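Local coordinates for programmed cell death 6-interacting protein (Homo sapiens, PDB 5WA1) that binds CHMP4 subunits of ESCRT-III through the Bro1 domain described here, and serves in multivesicular body biogenesis, membrane repair and cytokinesis, at residues 89-93 and 144-148; 175-180 and 358-364; 278-282 and 297-301. One frame throughout, in Å; residues are numbered along the deposited sequence.

Interaction 1 of 3, residues 89-93 and 144-148; sequences LLRYY and VLFNC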
loop_
_atom_site.group_PDB
_atom_site.type_symbol
_atom_site.label_atom_id
_atom_site.label_comp_id
_atom_site.label_asym_id
_atom_site.label_seq_id
_atom_site.Cartn_x
_atom_site.Cartn_y
_atom_site.Cartn_z
ATOM N N LEU A 89 13.110 5.790 -9.235
ATOM C CA LEU A 89 11.738 5.905 -9.716
ATOM C C LEU A 89 11.119 7.227 -9.285
ATOM O O LEU A 89 10.503 7.930 -10.094
ATOM C CB LEU A 89 10.901 4.733 -9.198
ATOM C CG LEU A 89 10.620 3.640 -10.218
ATOM C CD1 LEU A 89 9.919 2.471 -9.555
ATOM C CD2 LEU A 89 9.790 4.197 -11.371
ATOM N N LEU A 90 11.245 7.561 -7.995
ATOM C CA LEU A 90 10.690 8.814 -7.492
ATOM C C LEU A 90 11.279 10.004 -8.233
ATOM O O LEU A 90 10.556 10.933 -8.616
ATOM C CB LEU A 90 10.958 8.944 -5.998
ATOM C CG LEU A 90 10.291 7.881 -5.129
ATOM C CD1 LEU A 90 10.678 8.089 -3.678
ATOM C CD2 LEU A 90 8.789 7.921 -5.315
ATOM N N ARG A 91 12.597 9.993 -8.440
ATOM C CA ARG A 91 13.239 11.083 -9.163
ATOM C C ARG A 91 12.696 11.196 -10.581
ATOM O O ARG A 91 12.440 12.304 -11.070
ATOM C CB ARG A 91 14.754 10.881 -9.181
ATOM C CG ARG A 91 15.493 11.978 -9.940
ATOM C CD ARG A 91 16.945 11.613 -10.224
ATOM N NE ARG A 91 17.533 12.519 -11.209
ATOM C CZ ARG A 91 18.719 12.345 -11.781
ATOM N NH1 ARG A 91 19.465 11.293 -11.466
ATOM N NH2 ARG A 91 19.160 13.224 -12.671
ATOM N N TYR A 92 12.504 10.061 -11.258
ATOM C CA TYR A 92 12.007 10.122 -12.628
ATOM C C TYR A 92 10.566 10.627 -12.673
ATOM O O TYR A 92 10.197 11.343 -13.611
ATOM C CB TYR A 92 12.144 8.753 -13.301
ATOM C CG TYR A 92 11.595 8.693 -14.707
ATOM C CD1 TYR A 92 12.177 9.434 -15.733
ATOM C CD2 TYR A 92 10.491 7.905 -15.011
ATOM C CE1 TYR A 92 11.673 9.391 -17.021
ATOM C CE2 TYR A 92 9.977 7.856 -16.303
ATOM C CZ TYR A 92 10.573 8.602 -17.301
ATOM O OH TYR A 92 10.077 8.563 -18.584
ATOM N N TYR A 93 9.750 10.297 -11.666
ATOM C CA TYR A 93 8.408 10.868 -11.600
ATOM C C TYR A 93 8.457 12.378 -11.408
ATOM O O TYR A 93 7.714 13.117 -12.064
ATOM C CB TYR A 93 7.598 10.220 -10.470
ATOM C CG TYR A 93 6.193 10.762 -10.378
ATOM C CD1 TYR A 93 5.208 10.335 -11.256
ATOM C CD2 TYR A 93 5.852 11.714 -9.421
ATOM C CE1 TYR A 93 3.918 10.830 -11.182
ATOM C CE2 TYR A 93 4.560 12.212 -9.336
ATOM C CZ TYR A 93 3.600 11.767 -10.218
ATOM O OH TYR A 93 2.315 12.262 -10.144
ATOM N N VAL A 144 4.375 5.379 -14.201
ATOM C CA VAL A 144 5.551 5.529 -13.351
ATOM C C VAL A 144 5.140 5.642 -11.888
ATOM O O VAL A 144 5.747 5.016 -11.011
ATOM C CB VAL A 144 6.394 6.733 -13.816
ATOM C CG1 VAL A 144 7.390 7.139 -12.747
ATOM C CG2 VAL A 144 7.114 6.373 -15.082
ATOM N N LEU A 145 4.096 6.422 -11.598
ATOM C CA LEU A 145 3.652 6.523 -10.211
ATOM C C LEU A 145 3.121 5.189 -9.701
ATOM O O LEU A 145 3.270 4.876 -8.515
ATOM C CB LEU A 145 2.587 7.613 -10.059
ATOM C CG LEU A 145 2.159 7.859 -8.604
ATOM C CD1 LEU A 145 3.377 8.137 -7.729
ATOM C CD2 LEU A 145 1.132 8.992 -8.505
ATOM N N PHE A 146 2.506 4.392 -10.581
ATOM C CA PHE A 146 2.097 3.041 -10.211
ATOM C C PHE A 146 3.288 2.219 -9.741
ATOM O O PHE A 146 3.207 1.507 -8.735
ATOM C CB PHE A 146 1.421 2.357 -11.405
ATOM C CG PHE A 146 0.819 1.008 -11.077
ATOM C CD1 PHE A 146 1.599 -0.142 -11.089
ATOM C CD2 PHE A 146 -0.529 0.898 -10.768
ATOM C CE1 PHE A 146 1.048 -1.374 -10.781
ATOM C CE2 PHE A 146 -1.095 -0.336 -10.470
ATOM C CZ PHE A 146 -0.305 -1.472 -10.476
ATOM N N ASN A 147 4.398 2.287 -10.476
ATOM C CA ASN A 147 5.566 1.494 -10.108
ATOM C C ASN A 147 6.234 2.030 -8.851
ATOM O O ASN A 147 6.813 1.247 -8.095
ATOM C CB ASN A 147 6.556 1.436 -11.280
ATOM C CG ASN A 147 6.134 0.428 -12.339
ATOM O OD1 ASN A 147 5.003 -0.051 -12.320
ATOM N ND2 ASN A 147 7.036 0.101 -13.261
ATOM N N CYS A 148 6.182 3.347 -8.612
ATOM C CA CYS A 148 6.653 3.864 -7.328
ATOM C C CYS A 148 5.874 3.222 -6.188
ATOM O O CYS A 148 6.457 2.709 -5.224
ATOM C CB CYS A 148 6.501 5.382 -7.261
ATOM S SG CYS A 148 7.481 6.324 -8.460
#
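L89 and Y93, one turn apart, meet V144 and C148 in a fully buried, apolar packing of two antiparallel helices, 83-97 and 137-157, in the interior of the Bro1 domain. The short segments run at 154° to each other, with axes 9.4 Å apart. V144 lies at the middle: its branched side chain sends CG1 toward both L89 and Y93, with V144 CG1 3.8 Å from Y93 CB. The other branch turns to the neighbouring tyrosine, V144 CG2 reaching Y92 CE2 at 3.4 Å, at the ring edge and close to its plane. The Y93 side chain, with CG anti to the backbone N (chi1 -179°), reaches across to L145, so that Y93 CE1 touches L145 CB at 3.7 Å while L145 CD1 sits over the centre of one ring face. At the other end the compact thiol of C148 lies against two leucines, SG 3.8 Å from both L89 CB and L90 CD2. L89 CD1 also rests on the backbone of N147, 3.6 Å from N147 O. Y92 OH is hydrogen-bonded to E140, and N147 OD1 accepts from the backbone N of K31; W116 of strand 114-117 packs on V144 and N147. Such close antiparallel pairing, filled by leucine, valine and aromatic side chains, is typical of the largely helical, TPR-related core of Bro1 domains.

Interaction 2 of 3, residues 175-180 and 358-364; sequences QFASGA and LVKSTPV
Q175 holds the largely extended loop segment 358-364 against helix 164-191 with both its side chain and its backbone. Its CG stands beside the backbone N and the chain then runs straight (chi2 178°), carrying the amide to V359 and K360. There Q175 OE1 accepts from K360 N at 2.9 Å, with the donor only slightly tilted from the amide plane, while NE2 donates to A171 O; two bonds at opposite ends of the amide thus fix its flip. Q175 O takes T362 N at 3.1 Å in a nearly straight bond (171°), in addition to the helical bond from G179 N, and the two donors arrive from opposite faces of the carbonyl plane. T362 turns OG1 away from its own carbonyl carbon (chi1 -53°), which sets that hydroxyl 3.6 Å from Q175 CB. S178 OG, anti to its own N, points to the loop and receives the hydroxyl of S361, OG to OG 2.7 Å. G179 lacks a side chain, so the loop can come very near: G179 CA makes a C-H contact with T362 O at 3.1 Å. A water donates to that same T362 O and to F176 O. Further on, V364 CG1 lies 3.9 Å from A180 CA. Other sides of helix 164-191 are covered by helix 137-157, against F176 and A180, and by helix 202-226, where A216 touches Q175 and V359; V359 and L358 continue onto helix 231-252.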
loop_
_atom_site.group_PDB
_atom_site.type_symbol
_atom_site.label_atom_id
_atom_site.label_comp_id
_atom_site.label_asym_id
_atom_site.label_seq_id
_atom_site.Cartn_x
_atom_site.Cartn_y
_atom_site.Cartn_z
ATOM N N GLN A 175 1.933 3.734 3.611
ATOM C CA GLN A 175 1.161 4.968 3.507
ATOM C C GLN A 175 1.504 5.726 2.229
ATOM O O GLN A 175 0.624 6.341 1.614
ATOM C CB GLN A 175 1.392 5.835 4.740
ATOM C CG GLN A 175 0.713 5.258 5.988
ATOM C CD GLN A 175 0.993 6.094 7.213
ATOM O OE1 GLN A 175 0.205 6.972 7.578
ATOM N NE2 GLN A 175 2.136 5.850 7.839
ATOM N N PHE A 176 2.773 5.698 1.818
ATOM C CA PHE A 176 3.131 6.271 0.526
ATOM C C PHE A 176 2.421 5.539 -0.609
ATOM O O PHE A 176 1.792 6.170 -1.464
ATOM C CB PHE A 176 4.646 6.230 0.316
ATOM C CG PHE A 176 5.043 6.568 -1.092
ATOM C CD1 PHE A 176 5.131 7.887 -1.491
ATOM C CD2 PHE A 176 5.236 5.566 -2.037
ATOM C CE1 PHE A 176 5.460 8.215 -2.815
ATOM C CE2 PHE A 176 5.552 5.879 -3.355
ATOM C CZ PHE A 176 5.667 7.206 -3.737
ATOM N N ALA A 177 2.514 4.204 -0.635
ATOM C CA ALA A 177 1.852 3.444 -1.691
ATOM C C ALA A 177 0.355 3.721 -1.707
ATOM O O ALA A 177 -0.236 3.917 -2.777
ATOM C CB ALA A 177 2.119 1.946 -1.522
ATOM N N SER A 178 -0.265 3.785 -0.527
ATOM C CA SER A 178 -1.690 4.087 -0.447
ATOM C C SER A 178 -2.008 5.437 -1.073
ATOM O O SER A 178 -2.983 5.570 -1.821
ATOM C CB SER A 178 -2.153 4.065 1.012
ATOM O OG SER A 178 -3.544 4.383 1.098
ATOM N N GLY A 179 -1.206 6.458 -0.760
ATOM C CA GLY A 179 -1.461 7.777 -1.312
ATOM C C GLY A 179 -1.159 7.865 -2.793
ATOM O O GLY A 179 -1.804 8.630 -3.522
ATOM N N ALA A 180 -0.184 7.089 -3.266
ATOM C CA ALA A 180 0.156 7.141 -4.682
ATOM C C ALA A 180 -0.882 6.413 -5.529
ATOM O O ALA A 180 -1.265 6.909 -6.592
ATOM C CB ALA A 180 1.552 6.558 -4.918
ATOM N N LEU A 358 -4.245 5.327 12.866
ATOM C CA LEU A 358 -2.934 5.959 12.923
ATOM C C LEU A 358 -2.351 6.247 11.549
ATOM O O LEU A 358 -1.211 6.716 11.459
ATOM C CB LEU A 358 -1.958 5.065 13.701
ATOM C CG LEU A 358 -1.848 5.307 15.210
ATOM C CD1 LEU A 358 -1.064 6.576 15.458
ATOM C CD2 LEU A 358 -3.215 5.407 15.852
ATOM N N VAL A 359 -3.092 5.984 10.477
ATOM C CA VAL A 359 -2.526 6.021 9.134
ATOM C C VAL A 359 -3.326 6.964 8.253
ATOM O O VAL A 359 -4.515 7.215 8.484
ATOM C CB VAL A 359 -2.469 4.608 8.520
ATOM C CG1 VAL A 359 -1.521 3.736 9.328
ATOM C CG2 VAL A 359 -3.860 3.989 8.486
ATOM N N LYS A 360 -2.651 7.491 7.232
ATOM C CA LYS A 360 -3.241 8.388 6.252
ATOM C C LYS A 360 -2.606 8.084 4.903
ATOM O O LYS A 360 -1.421 7.752 4.833
ATOM C CB LYS A 360 -3.011 9.857 6.647
ATOM C CG LYS A 360 -3.599 10.883 5.690
ATOM C CD LYS A 360 -5.121 10.859 5.704
ATOM C CE LYS A 360 -5.701 11.691 4.566
ATOM N NZ LYS A 360 -7.187 11.605 4.510
ATOM N N SER A 361 -3.401 8.161 3.833
ATOM C CA SER A 361 -2.844 8.062 2.489
ATOM C C SER A 361 -1.987 9.296 2.221
ATOM O O SER A 361 -2.493 10.420 2.256
ATOM C CB SER A 361 -3.959 7.943 1.449
ATOM O OG SER A 361 -4.739 6.771 1.658
ATOM N N THR A 362 -0.693 9.093 1.995
ATOM C CA THR A 362 0.237 10.216 1.846
ATOM C C THR A 362 -0.002 10.927 0.519
ATOM O O THR A 362 0.103 10.293 -0.540
ATOM C CB THR A 362 1.682 9.726 1.921
ATOM O OG1 THR A 362 1.867 8.962 3.124
ATOM C CG2 THR A 362 2.659 10.899 1.907
ATOM N N PRO A 363 -0.320 12.218 0.517
ATOM C CA PRO A 363 -0.505 12.919 -0.757
ATOM C C PRO A 363 0.805 13.008 -1.523
ATOM O O PRO A 363 1.891 13.066 -0.942
ATOM C CB PRO A 363 -1.007 14.306 -0.339
ATOM C CG PRO A 363 -0.550 14.472 1.070
ATOM C CD PRO A 363 -0.545 13.096 1.679
ATOM N N VAL A 364 0.707 12.980 -2.843
ATOM C CA VAL A 364 1.894 13.131 -3.669
ATOM C C VAL A 364 2.071 14.620 -3.964
ATOM O O VAL A 364 1.180 15.276 -4.511
ATOM C CB VAL A 364 1.825 12.265 -4.942
ATOM C CG1 VAL A 364 1.295 10.888 -4.608
ATOM C CG2 VAL A 364 1.014 12.893 -6.052
HETATM O O HOH W 1 2.252 9.014 -1.897
#

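Interaction 3 of 3, residues 278-282 and 297-301; sequences EYHQS and RLQHA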
loop_
_atom_site.group_PDB
_atom_site.type_symbol
_atom_site.label_atom_id
_atom_site.label_comp_id
_atom_site.label_asym_id
_atom_site.label_seq_id
_atom_site.Cartn_x
_atom_site.Cartn_y
_atom_site.Cartn_z
ATOM N N GLU A 278 -10.717 -8.559 19.897
ATOM C CA GLU A 278 -11.443 -9.227 20.989
ATOM C C GLU A 278 -10.481 -9.793 22.025
ATOM O O GLU A 278 -10.775 -9.788 23.228
ATOM C CB GLU A 278 -12.323 -10.338 20.429
ATOM C CG GLU A 278 -13.531 -9.867 19.632
ATOM C CD GLU A 278 -14.619 -9.229 20.499
ATOM O OE1 GLU A 278 -14.394 -9.005 21.716
ATOM O OE2 GLU A 278 -15.711 -8.940 19.958
ATOM N N TYR A 279 -9.338 -10.310 21.576
ATOM C CA TYR A 279 -8.374 -10.883 22.506
ATOM C C TYR A 279 -7.818 -9.816 23.437
ATOM O O TYR A 279 -7.767 -10.009 24.655
ATOM C CB TYR A 279 -7.246 -11.579 21.745
ATOM C CG TYR A 279 -6.145 -12.081 22.644
ATOM C CD1 TYR A 279 -6.333 -13.211 23.434
ATOM C CD2 TYR A 279 -4.925 -11.424 22.713
ATOM C CE1 TYR A 279 -5.337 -13.675 24.263
ATOM C CE2 TYR A 279 -3.918 -11.880 23.545
ATOM C CZ TYR A 279 -4.132 -13.004 24.315
ATOM O OH TYR A 279 -3.140 -13.464 25.134
ATOM N N HIS A 280 -7.406 -8.671 22.885
ATOM C CA HIS A 280 -6.852 -7.627 23.732
ATOM C C HIS A 280 -7.931 -6.940 24.554
ATOM O O HIS A 280 -7.671 -6.522 25.686
ATOM C CB HIS A 280 -6.062 -6.629 22.888
ATOM C CG HIS A 280 -4.766 -7.193 22.400
ATOM N ND1 HIS A 280 -3.653 -7.281 23.202
ATOM C CD2 HIS A 280 -4.427 -7.763 21.216
ATOM C CE1 HIS A 280 -2.670 -7.854 22.529
ATOM N NE2 HIS A 280 -3.115 -8.160 21.323
ATOM N N GLN A 281 -9.148 -6.837 24.025
ATOM C CA GLN A 281 -10.230 -6.324 24.853
ATOM C C GLN A 281 -10.546 -7.279 25.998
ATOM O O GLN A 281 -10.916 -6.828 27.084
ATOM C CB GLN A 281 -11.475 -6.068 24.002
ATOM C CG GLN A 281 -12.537 -5.227 24.709
ATOM C CD GLN A 281 -12.112 -3.782 24.855
ATOM O OE1 GLN A 281 -11.177 -3.331 24.190
ATOM N NE2 GLN A 281 -12.791 -3.044 25.726
ATOM N N SER A 282 -10.388 -8.589 25.781
ATOM C CA SER A 282 -10.652 -9.554 26.840
ATOM C C SER A 282 -9.639 -9.428 27.978
ATOM O O SER A 282 -9.991 -9.631 29.149
ATOM C CB SER A 282 -10.659 -10.981 26.276
ATOM O OG SER A 282 -9.328 -11.489 26.197
ATOM N N ARG A 297 -15.628 -12.603 25.046
ATOM C CA ARG A 297 -14.759 -12.052 24.012
ATOM C C ARG A 297 -13.745 -13.088 23.533
ATOM O O ARG A 297 -13.471 -13.181 22.333
ATOM C CB ARG A 297 -14.083 -10.785 24.534
ATOM C CG ARG A 297 -15.085 -9.647 24.776
ATOM C CD ARG A 297 -14.365 -8.320 24.896
ATOM N NE ARG A 297 -15.253 -7.195 25.196
ATOM C CZ ARG A 297 -15.964 -6.521 24.294
ATOM N NH1 ARG A 297 -15.923 -6.862 23.006
ATOM N NH2 ARG A 297 -16.724 -5.504 24.682
ATOM N N LEU A 298 -13.220 -13.912 24.444
ATOM C CA LEU A 298 -12.336 -14.999 24.031
ATOM C C LEU A 298 -13.078 -16.018 23.175
ATOM O O LEU A 298 -12.501 -16.597 22.246
ATOM C CB LEU A 298 -11.725 -15.690 25.260
ATOM C CG LEU A 298 -10.652 -14.934 26.066
ATOM C CD1 LEU A 298 -10.350 -15.620 27.428
ATOM C CD2 LEU A 298 -9.370 -14.773 25.260
ATOM N N GLN A 299 -14.352 -16.273 23.486
ATOM C CA GLN A 299 -15.117 -17.212 22.669
ATOM C C GLN A 299 -15.294 -16.671 21.266
ATOM O O GLN A 299 -15.249 -17.429 20.291
ATOM C CB GLN A 299 -16.480 -17.510 23.299
ATOM C CG GLN A 299 -16.379 -18.428 24.512
ATOM C CD GLN A 299 -17.709 -18.696 25.192
ATOM O OE1 GLN A 299 -17.831 -19.637 25.972
ATOM N NE2 GLN A 299 -18.709 -17.870 24.908
ATOM N N HIS A 300 -15.499 -15.361 21.147
ATOM C CA HIS A 300 -15.636 -14.751 19.831
ATOM C C HIS A 300 -14.320 -14.804 19.060
ATOM O O HIS A 300 -14.309 -15.116 17.864
ATOM C CB HIS A 300 -16.121 -13.312 19.979
ATOM C CG HIS A 300 -16.504 -12.673 18.678
ATOM N ND1 HIS A 300 -16.369 -11.324 18.446
ATOM C CD2 HIS A 300 -17.035 -13.200 17.550
ATOM C CE1 HIS A 300 -16.784 -11.044 17.221
ATOM N NE2 HIS A 300 -17.187 -12.166 16.653
ATOM N N ALA A 301 -13.202 -14.509 19.733
ATOM C CA ALA A 301 -11.890 -14.610 19.100
ATOM C C ALA A 301 -11.592 -16.040 18.662
ATOM O O ALA A 301 -11.041 -16.264 17.578
ATOM C CB ALA A 301 -10.800 -14.106 20.056
HETATM O O HOH W 2 -17.286 -6.158 20.720
#
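E278 receives both R297 and H300 across two antiparallel helices, R297 on one carboxylate oxygen and H300 on the other. R297 NH1 donates to E278 OE1 at 2.9 Å on the syn side, in a salt bridge whose two planar groups lie nearly coplanar. H300 uses ND1, which reaches E278 OE2 at 2.9 Å in its own ring plane but from above that of the carboxylate (45° out). A water accepts from R297 NH1 and donates over 3.3 Å to E278 OE2, closing a small ring of bonds. E278, bent at chi2 (-71°), folds its acid group back between these donors, and such surroundings probably favour its ionised form. The remaining arginine nitrogens are also used: NE forms a salt bridge with E293 and NH2 donates to D351 O. Q281 contributes its aliphatic part, Q281 CG lying over one guanidinium face, 3.4 Å from R297 NE. S282 OG turns back to Y279 O at 2.6 Å, so the small hydroxyl is satisfied within its helix while L298 CD2 packs against it and Y279. The axes of segments 278-282 and 297-301 approach to 8.3 Å; helix 319-340 covers the Y279 and L298 side, helix 231-252 lies against Q281, and the loop carrying L350 and I353 passes beside R297.

Interactions 1 and 2 are neighbours, with centres about 15 Å apart, and touch directly: L90 CD2 lies 3.6 Å from F176 CZ, and L145 CD1 lies 3.7 Å from A180 CB. Helix 137-157 of interaction 1 is followed in the chain by helix 164-191 of interaction 2, and the two pack together. Interaction 3 stands far along the elongated domain, its centre about 31 Å from that of interaction 2 and about 43 Å from that of interaction 1, on the opposite side of the chain's centre from interaction 1. It is nonetheless nested, in sequence, inside the long loop that interaction 2 closes. Interaction 2 borders the ligand site: L358 packs on an apolar side chain of the bound CHMP4C peptide.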